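Local coordinates for protein potential RNA-dependent RNA polymerase (PDB 5I61) that probably copies RNA from an RNA template as the polymerase of a picobirnavirus, serving both transcription and genome replication, at residues G229-W234 / Q355-D360; V235-V240 / T397-W402; R123-S128 / G287-D292. All blocks are in the same frame, centred on the assembly; numbering follows the deposited sequence.

Interaction 1: residues G229-W234 / Q355-D360; sequences GLVPAW and QCLGDD
Leu357 fills the junction between the two segments with its CD2 methyl, which meets Val231 CG1 at 3.7 Å and Trp234 CD1 at 3.6 Å. The second of these distances places the methyl closely against the pyrrole part of the indole. Leu357 CG lies anti to its backbone N (chi1 -163°), which sends the branch across to Ala233, whose CB is 3.9 Å from Leu357 CG. Val231 CG1 also lies over one face of the indole, 3.7 Å above the plane and off toward the rim. The side-chain contacts of this corner are mainly between carbons; the indole N-H is bonded to the carbonyl of Thr504.

Round Leu357 the segments thus close up directly, whereas at Gln355 the joint is looser, made by a touch on Pro232 and through a water. The amide oxygen Gln355 OE1 lies 3.2 Å from Pro232 CG, and the water donates to Gln355 OE1 (2.8 Å) and accepts from Ala233 N (3.2 Å). Gln355 NE2 turns instead to the carbonyl of Val240. No direct hydrogen bond joins the segments.

Strand 355-357 is an outermost strand of the four-stranded antiparallel palm sheet. It leads into the type II' turn holding Gly358-Asp359-Asp360, the GDD signature of motif C, which binds catalytic metal ions in related polymerases. Helix 327-344 packs on Cys356, helix 208-228 touches Trp234 through Leu221, and Tyr398 of strand 395-398 lies against Leu357.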
# COMPACT_ATOMS: atom_id res chain seq x y z
N GLY B 229 18.08 -6.54 3.17
CA GLY B 229 17.70 -5.36 3.92
C GLY B 229 17.61 -4.07 3.12
O GLY B 229 17.56 -3.00 3.74
N LEU B 230 17.57 -4.15 1.78
CA LEU B 230 17.68 -2.93 0.97
C LEU B 230 16.47 -2.01 1.11
O LEU B 230 16.61 -0.78 1.07
CB LEU B 230 17.90 -3.30 -0.50
CG LEU B 230 19.26 -3.96 -0.73
CD1 LEU B 230 19.22 -4.62 -2.07
CD2 LEU B 230 20.39 -2.90 -0.70
N VAL B 231 15.27 -2.57 1.26
CA VAL B 231 14.05 -1.80 1.53
C VAL B 231 13.50 -2.23 2.88
O VAL B 231 12.76 -3.23 2.97
CB VAL B 231 12.99 -2.00 0.43
CG1 VAL B 231 11.70 -1.27 0.81
CG2 VAL B 231 13.49 -1.51 -0.96
N PRO B 232 13.80 -1.50 3.97
CA PRO B 232 13.41 -1.98 5.30
C PRO B 232 11.92 -2.24 5.44
O PRO B 232 11.52 -3.22 6.10
CB PRO B 232 13.90 -0.86 6.25
CG PRO B 232 14.95 -0.14 5.50
CD PRO B 232 14.56 -0.23 4.03
N ALA B 233 11.07 -1.43 4.80
CA ALA B 233 9.63 -1.60 4.96
C ALA B 233 9.12 -2.91 4.34
O ALA B 233 8.01 -3.32 4.65
CB ALA B 233 8.89 -0.41 4.36
N TRP B 234 9.90 -3.56 3.47
CA TRP B 234 9.55 -4.91 3.03
C TRP B 234 9.89 -5.98 4.06
O TRP B 234 9.42 -7.13 3.95
CB TRP B 234 10.26 -5.24 1.70
CG TRP B 234 9.69 -4.49 0.52
CD1 TRP B 234 8.53 -3.79 0.49
CD2 TRP B 234 10.26 -4.37 -0.80
NE1 TRP B 234 8.33 -3.24 -0.75
CE2 TRP B 234 9.37 -3.58 -1.56
CE3 TRP B 234 11.41 -4.89 -1.41
CZ2 TRP B 234 9.60 -3.27 -2.91
CZ3 TRP B 234 11.65 -4.56 -2.75
CH2 TRP B 234 10.75 -3.75 -3.48
N GLN B 355 14.99 6.50 3.25
CA GLN B 355 14.07 5.39 2.98
C GLN B 355 12.97 5.83 2.01
O GLN B 355 12.57 7.00 2.00
CB GLN B 355 13.39 4.86 4.29
CG GLN B 355 14.34 4.15 5.22
CD GLN B 355 13.63 3.44 6.39
OE1 GLN B 355 13.08 2.33 6.22
NE2 GLN B 355 13.67 4.06 7.59
N CYS B 356 12.47 4.88 1.23
CA CYS B 356 11.26 5.16 0.48
C CYS B 356 10.51 3.87 0.20
O CYS B 356 11.07 2.77 0.23
CB CYS B 356 11.58 5.88 -0.84
SG CYS B 356 12.71 4.97 -1.96
N LEU B 357 9.21 4.02 -0.05
CA LEU B 357 8.31 2.91 -0.30
C LEU B 357 7.12 3.48 -1.07
O LEU B 357 6.40 4.33 -0.55
CB LEU B 357 7.85 2.26 1.01
CG LEU B 357 7.22 0.84 1.04
CD1 LEU B 357 5.88 0.76 0.36
CD2 LEU B 357 8.13 -0.25 0.50
N GLY B 358 6.93 3.00 -2.30
CA GLY B 358 5.95 3.58 -3.20
C GLY B 358 5.95 5.10 -3.18
O GLY B 358 6.95 5.73 -3.53
N ASP B 359 4.85 5.70 -2.74
CA ASP B 359 4.72 7.15 -2.82
C ASP B 359 5.18 7.89 -1.56
O ASP B 359 4.92 9.08 -1.44
CB ASP B 359 3.26 7.54 -3.15
CG ASP B 359 2.30 7.36 -1.97
OD1 ASP B 359 2.73 6.89 -0.91
OD2 ASP B 359 1.10 7.68 -2.12
N ASP B 360 5.86 7.22 -0.63
CA ASP B 360 6.21 7.78 0.68
C ASP B 360 7.73 7.71 0.86
O ASP B 360 8.33 6.65 0.65
CB ASP B 360 5.51 6.99 1.80
CG ASP B 360 5.39 7.75 3.09
OD1 ASP B 360 6.04 8.78 3.30
OD2 ASP B 360 4.65 7.28 3.96
O HOH W 1 11.87 1.47 3.83

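Interaction 2: residues V235-V240 / T397-W402; sequences VSMEAV and TYLRRW
Met237 CE, of a residue present as selenomethionine, meets Leu399 CD1 at 3.7 Å and opens the apolar part of this contact, which Val240 continues one turn on in helix 237-250. Val240 CG1 approaches the Tyr398 ring at its edge and in its plane, 3.8 Å from CE2 and equally far from CD2. One face of the same ring is occupied by Leu399 CG, 3.7 Å above the centre, so the ring is held by aliphatic groups from two directions.

A second kind of interaction sets aliphatic carbon against a charged plane. Met237 and Arg401 run past each other in opposite senses, and Met237 CB lies over one face of the guanidinium, 3.6 Å from Arg401 CZ. The arginine bends at chi3 (101°), while the selenomethionine folds back through its chi2 (-31°). The resulting 2.9 Å between Met237 CE and Arg401 NH1 is too short to be trusted in detail.

Within the two segments the hydrogen bonds are internal to each. Ser236 is the N-cap of helix 237-250, its OG accepting from Ala239 N at 3.1 Å. Tyr398 and Arg401 exchange backbone hydrogen bonds round a two-residue turn in which Leu399 and Arg400 both have positive phi, a tight hairpin joining strands 395-398 and 401-404. Its place as a hairpin after the palm sheet is consistent with motif E of viral RNA polymerases.

Glu238 OE1 pairs with Lys455 and stays 5.0 Å from Arg401 NH2. Between the two segments the contact is made by carbons and the face of the guanidinium; just beyond, a salt bridge from Arg401 NH1 to Asp241 probably holds that end of the guanidinium by the helix.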
# COMPACT_ATOMS: atom_id res chain seq x y z
N VAL B 235 10.70 -5.65 5.07
CA VAL B 235 11.06 -6.59 6.13
C VAL B 235 10.08 -6.43 7.28
O VAL B 235 9.25 -7.32 7.50
CB VAL B 235 12.52 -6.38 6.57
CG1 VAL B 235 12.93 -7.43 7.55
CG2 VAL B 235 13.41 -6.46 5.38
N SER B 236 10.13 -5.31 8.00
CA SER B 236 9.29 -5.09 9.18
C SER B 236 9.36 -3.63 9.56
O SER B 236 10.22 -2.89 9.08
CB SER B 236 9.73 -5.94 10.37
OG SER B 236 11.07 -5.63 10.75
N MSE B 237 8.50 -3.22 10.50
CA MSE B 237 8.53 -1.86 11.02
C MSE B 237 9.76 -1.67 11.92
O MSE B 237 10.28 -0.56 12.03
CB MSE B 237 7.25 -1.53 11.79
CG MSE B 237 5.99 -1.30 10.92
SE MSE B 237 6.16 -0.53 9.07
CE MSE B 237 7.09 1.12 9.34
N GLU B 238 10.24 -2.76 12.52
CA GLU B 238 11.44 -2.66 13.33
C GLU B 238 12.67 -2.44 12.46
O GLU B 238 13.59 -1.70 12.87
CB GLU B 238 11.56 -3.91 14.21
CG GLU B 238 10.47 -3.92 15.33
CD GLU B 238 9.04 -4.10 14.79
OE1 GLU B 238 8.10 -3.53 15.41
OE2 GLU B 238 8.86 -4.80 13.76
N ALA B 239 12.67 -2.99 11.24
CA ALA B 239 13.74 -2.69 10.30
C ALA B 239 13.66 -1.24 9.81
O ALA B 239 14.69 -0.59 9.57
CB ALA B 239 13.68 -3.66 9.12
N VAL B 240 12.44 -0.72 9.63
CA VAL B 240 12.28 0.69 9.33
C VAL B 240 12.87 1.52 10.45
O VAL B 240 13.66 2.46 10.22
CB VAL B 240 10.80 1.02 9.08
CG1 VAL B 240 10.61 2.52 8.97
CG2 VAL B 240 10.30 0.30 7.81
N THR B 397 8.03 11.88 9.68
CA THR B 397 6.94 10.91 9.57
C THR B 397 7.17 10.06 8.33
O THR B 397 7.72 10.51 7.33
CB THR B 397 5.58 11.59 9.48
OG1 THR B 397 5.59 12.44 8.34
CG2 THR B 397 5.38 12.49 10.70
N TYR B 398 6.76 8.80 8.43
CA TYR B 398 7.00 7.87 7.34
C TYR B 398 6.15 6.64 7.58
O TYR B 398 6.14 6.09 8.68
CB TYR B 398 8.49 7.54 7.25
CG TYR B 398 8.88 6.48 6.24
CD1 TYR B 398 8.72 6.69 4.86
CD2 TYR B 398 9.48 5.29 6.65
CE1 TYR B 398 9.12 5.74 3.94
CE2 TYR B 398 9.89 4.34 5.75
CZ TYR B 398 9.70 4.56 4.39
OH TYR B 398 10.10 3.60 3.49
N LEU B 399 5.41 6.22 6.55
CA LEU B 399 4.46 5.12 6.64
C LEU B 399 3.45 5.37 7.76
O LEU B 399 3.11 4.49 8.55
CB LEU B 399 5.19 3.78 6.81
CG LEU B 399 6.19 3.52 5.67
CD1 LEU B 399 6.85 2.15 5.77
CD2 LEU B 399 5.59 3.74 4.29
N ARG B 400 2.97 6.62 7.83
CA ARG B 400 2.04 7.12 8.85
C ARG B 400 2.52 6.88 10.28
O ARG B 400 1.72 6.73 11.22
CB ARG B 400 0.64 6.57 8.60
CG ARG B 400 0.09 7.13 7.28
CD ARG B 400 -1.38 7.00 7.34
NE ARG B 400 -1.79 5.85 6.56
CZ ARG B 400 -2.33 4.76 7.05
NH1 ARG B 400 -2.44 4.50 8.38
NH2 ARG B 400 -2.68 3.79 6.24
N ARG B 401 3.83 6.91 10.50
CA ARG B 401 4.35 6.89 11.86
C ARG B 401 5.24 8.11 12.11
O ARG B 401 5.94 8.59 11.22
CB ARG B 401 5.13 5.61 12.13
CG ARG B 401 4.31 4.33 12.10
CD ARG B 401 5.26 3.23 11.71
NE ARG B 401 5.71 2.44 12.83
CZ ARG B 401 6.91 1.89 12.95
NH1 ARG B 401 7.84 2.06 12.01
NH2 ARG B 401 7.20 1.17 14.04
N TRP B 402 5.21 8.58 13.35
CA TRP B 402 6.11 9.64 13.79
C TRP B 402 7.35 9.03 14.42
O TRP B 402 7.28 7.99 15.08
CB TRP B 402 5.37 10.54 14.79
CG TRP B 402 6.09 11.64 15.48
CD1 TRP B 402 6.20 12.94 15.08
CD2 TRP B 402 6.72 11.58 16.78
NE1 TRP B 402 6.87 13.69 16.03
CE2 TRP B 402 7.20 12.88 17.08
CE3 TRP B 402 6.93 10.56 17.71
CZ2 TRP B 402 7.87 13.18 18.29
CZ3 TRP B 402 7.58 10.86 18.92
CH2 TRP B 402 8.04 12.15 19.19

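Interaction 3: residues R123-S128 / G287-D292; sequences RLRLRS and GQEAVD
Arg125 and Glu289 meet with their side chains at about a right angle, forming a salt bridge in which Arg125 NH2 is 2.9 Å from Glu289 OE2. The two flat groups are turned 53° against each other. Arg125 NH2 also lies 3.0 Å from Glu289 OE1, standing above the carboxylate plane near both oxygens. The geometry is that of an ion pair without a hydrogen bond, and the attraction is probably mostly electrostatic. Bends at chi2 and chi3 curl the arginine toward the helix, while the glutamate reaches out with an extended chain.

The other end of the guanidinium is engaged differently. Arg125 NH1 donates to the carbonyl of Thr286, just ahead of the helix, and at the group's edge it lies near Ala290 CB, 3.9 Å away. One planar group thus bridges the start of the helix and the acidic side chain of its first turn.

Gly287 is the N-cap of helix 288-296, and its phi of 108° suits a residue without a side chain; it lies close beside Arg125. The partner segment is an extended loop leading to helix 129-135, capped by Ser128, whose OG accepts from Asn131 N. This loop threads between helices 288-296 and 208-228, within the polymerase fold but well away from the centre of the chain.

Leu126 supplies the apolar half. Its CB is directed at the helix, and CD1 rests on the backbone beside Ala290, 3.7 Å from Ala290 CA and 3.9 Å from Ala290 CB. Leu126 also touches Val217 of helix 208-228, and the neighbouring Leu124 packs on Leu221 and Thr224 of that helix.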
# COMPACT_ATOMS: atom_id res chain seq x y z
N ARG B 123 22.08 -12.23 -9.08
CA ARG B 123 21.09 -11.81 -10.07
C ARG B 123 19.83 -12.67 -10.00
O ARG B 123 19.88 -13.87 -9.73
CB ARG B 123 21.68 -11.87 -11.48
CG ARG B 123 22.84 -10.91 -11.70
CD ARG B 123 22.49 -9.48 -11.33
NE ARG B 123 23.50 -8.89 -10.44
CZ ARG B 123 23.71 -7.58 -10.29
NH1 ARG B 123 22.98 -6.72 -11.00
NH2 ARG B 123 24.65 -7.13 -9.46
N LEU B 124 18.69 -12.04 -10.21
CA LEU B 124 17.42 -12.73 -10.14
C LEU B 124 17.21 -13.62 -11.36
O LEU B 124 17.58 -13.27 -12.48
CB LEU B 124 16.27 -11.73 -10.04
CG LEU B 124 16.49 -10.72 -8.93
CD1 LEU B 124 15.30 -9.77 -8.91
CD2 LEU B 124 16.69 -11.43 -7.59
N ARG B 125 16.60 -14.77 -11.11
CA ARG B 125 16.06 -15.66 -12.11
C ARG B 125 14.55 -15.68 -11.94
O ARG B 125 14.04 -15.51 -10.84
CB ARG B 125 16.64 -17.10 -11.97
CG ARG B 125 17.95 -17.39 -12.73
CD ARG B 125 17.78 -17.04 -14.20
NE ARG B 125 16.47 -17.48 -14.67
CZ ARG B 125 15.53 -16.74 -15.26
NH1 ARG B 125 15.72 -15.39 -15.46
NH2 ARG B 125 14.39 -17.31 -15.62
N LEU B 126 13.82 -15.89 -13.03
CA LEU B 126 12.38 -16.05 -12.89
C LEU B 126 12.07 -17.34 -12.14
O LEU B 126 12.73 -18.37 -12.33
CB LEU B 126 11.67 -16.05 -14.25
CG LEU B 126 11.34 -14.74 -14.98
CD1 LEU B 126 12.57 -14.01 -15.44
CD2 LEU B 126 10.44 -15.02 -16.19
N ARG B 127 11.09 -17.25 -11.27
CA ARG B 127 10.53 -18.43 -10.62
C ARG B 127 9.51 -19.07 -11.56
O ARG B 127 8.80 -18.37 -12.30
CB ARG B 127 9.90 -17.99 -9.31
CG ARG B 127 8.92 -18.94 -8.67
CD ARG B 127 8.46 -18.33 -7.35
NE ARG B 127 9.52 -18.43 -6.34
CZ ARG B 127 9.47 -17.88 -5.13
NH1 ARG B 127 8.41 -17.16 -4.76
NH2 ARG B 127 10.48 -18.05 -4.29
N SER B 128 9.45 -20.40 -11.56
CA SER B 128 8.56 -21.11 -12.48
C SER B 128 7.10 -20.73 -12.22
O SER B 128 6.72 -20.33 -11.11
CB SER B 128 8.72 -22.62 -12.33
OG SER B 128 8.01 -23.04 -11.16
N GLY B 287 19.51 -13.75 -17.71
CA GLY B 287 19.05 -14.85 -18.55
C GLY B 287 18.12 -14.39 -19.66
O GLY B 287 17.62 -13.26 -19.69
N GLN B 288 17.83 -15.32 -20.57
CA GLN B 288 17.07 -14.93 -21.75
C GLN B 288 15.59 -14.75 -21.43
O GLN B 288 14.95 -13.81 -21.92
CB GLN B 288 17.27 -15.96 -22.87
CG GLN B 288 17.05 -15.41 -24.29
CD GLN B 288 17.79 -14.08 -24.57
OE1 GLN B 288 18.98 -13.93 -24.31
NE2 GLN B 288 17.05 -13.11 -25.12
N GLU B 289 15.03 -15.62 -20.57
CA GLU B 289 13.64 -15.46 -20.14
C GLU B 289 13.38 -14.08 -19.53
O GLU B 289 12.30 -13.52 -19.73
CB GLU B 289 13.26 -16.53 -19.14
CG GLU B 289 13.94 -17.85 -19.34
CD GLU B 289 13.78 -18.74 -18.12
OE1 GLU B 289 12.62 -18.82 -17.58
OE2 GLU B 289 14.81 -19.33 -17.67
N ALA B 290 14.36 -13.54 -18.78
CA ALA B 290 14.21 -12.22 -18.19
C ALA B 290 14.13 -11.14 -19.26
O ALA B 290 13.33 -10.20 -19.14
CB ALA B 290 15.37 -11.92 -17.24
N VAL B 291 14.97 -11.26 -20.30
CA VAL B 291 14.91 -10.32 -21.42
C VAL B 291 13.53 -10.39 -22.05
O VAL B 291 12.89 -9.36 -22.31
CB VAL B 291 16.04 -10.61 -22.43
CG1 VAL B 291 15.79 -9.91 -23.77
CG2 VAL B 291 17.40 -10.20 -21.87
N ASP B 292 13.02 -11.60 -22.23
CA ASP B 292 11.66 -11.79 -22.73
C ASP B 292 10.64 -11.14 -21.80
O ASP B 292 9.71 -10.44 -22.25
CB ASP B 292 11.40 -13.28 -22.89
CG ASP B 292 10.00 -13.56 -23.38
OD1 ASP B 292 9.60 -12.90 -24.36
OD2 ASP B 292 9.28 -14.42 -22.80

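Overall arrangement
Interactions 1 and 2 adjoin, their centres 9 Å apart. Asp360 OD2 probably accepts a hydrogen bond from Leu399 N, and helices 232-235 and 237-250 follow one another in the chain, so the strand pair carrying the GDD turn is tied to hairpin 395-404 over a shared helical support. Interaction 3 is peripheral: its centre lies 24 Å from that of interaction 1 and 32 Å from that of interaction 2, without touching either. Helix 208-228, which borders interactions 1 and 3, spans this gap. Along the chain the order is 123-128, 229-240, 287-292, 355-360, 397-402, with every pair of contacts alternating, so distant sequence regions interlock in one polymerase fold.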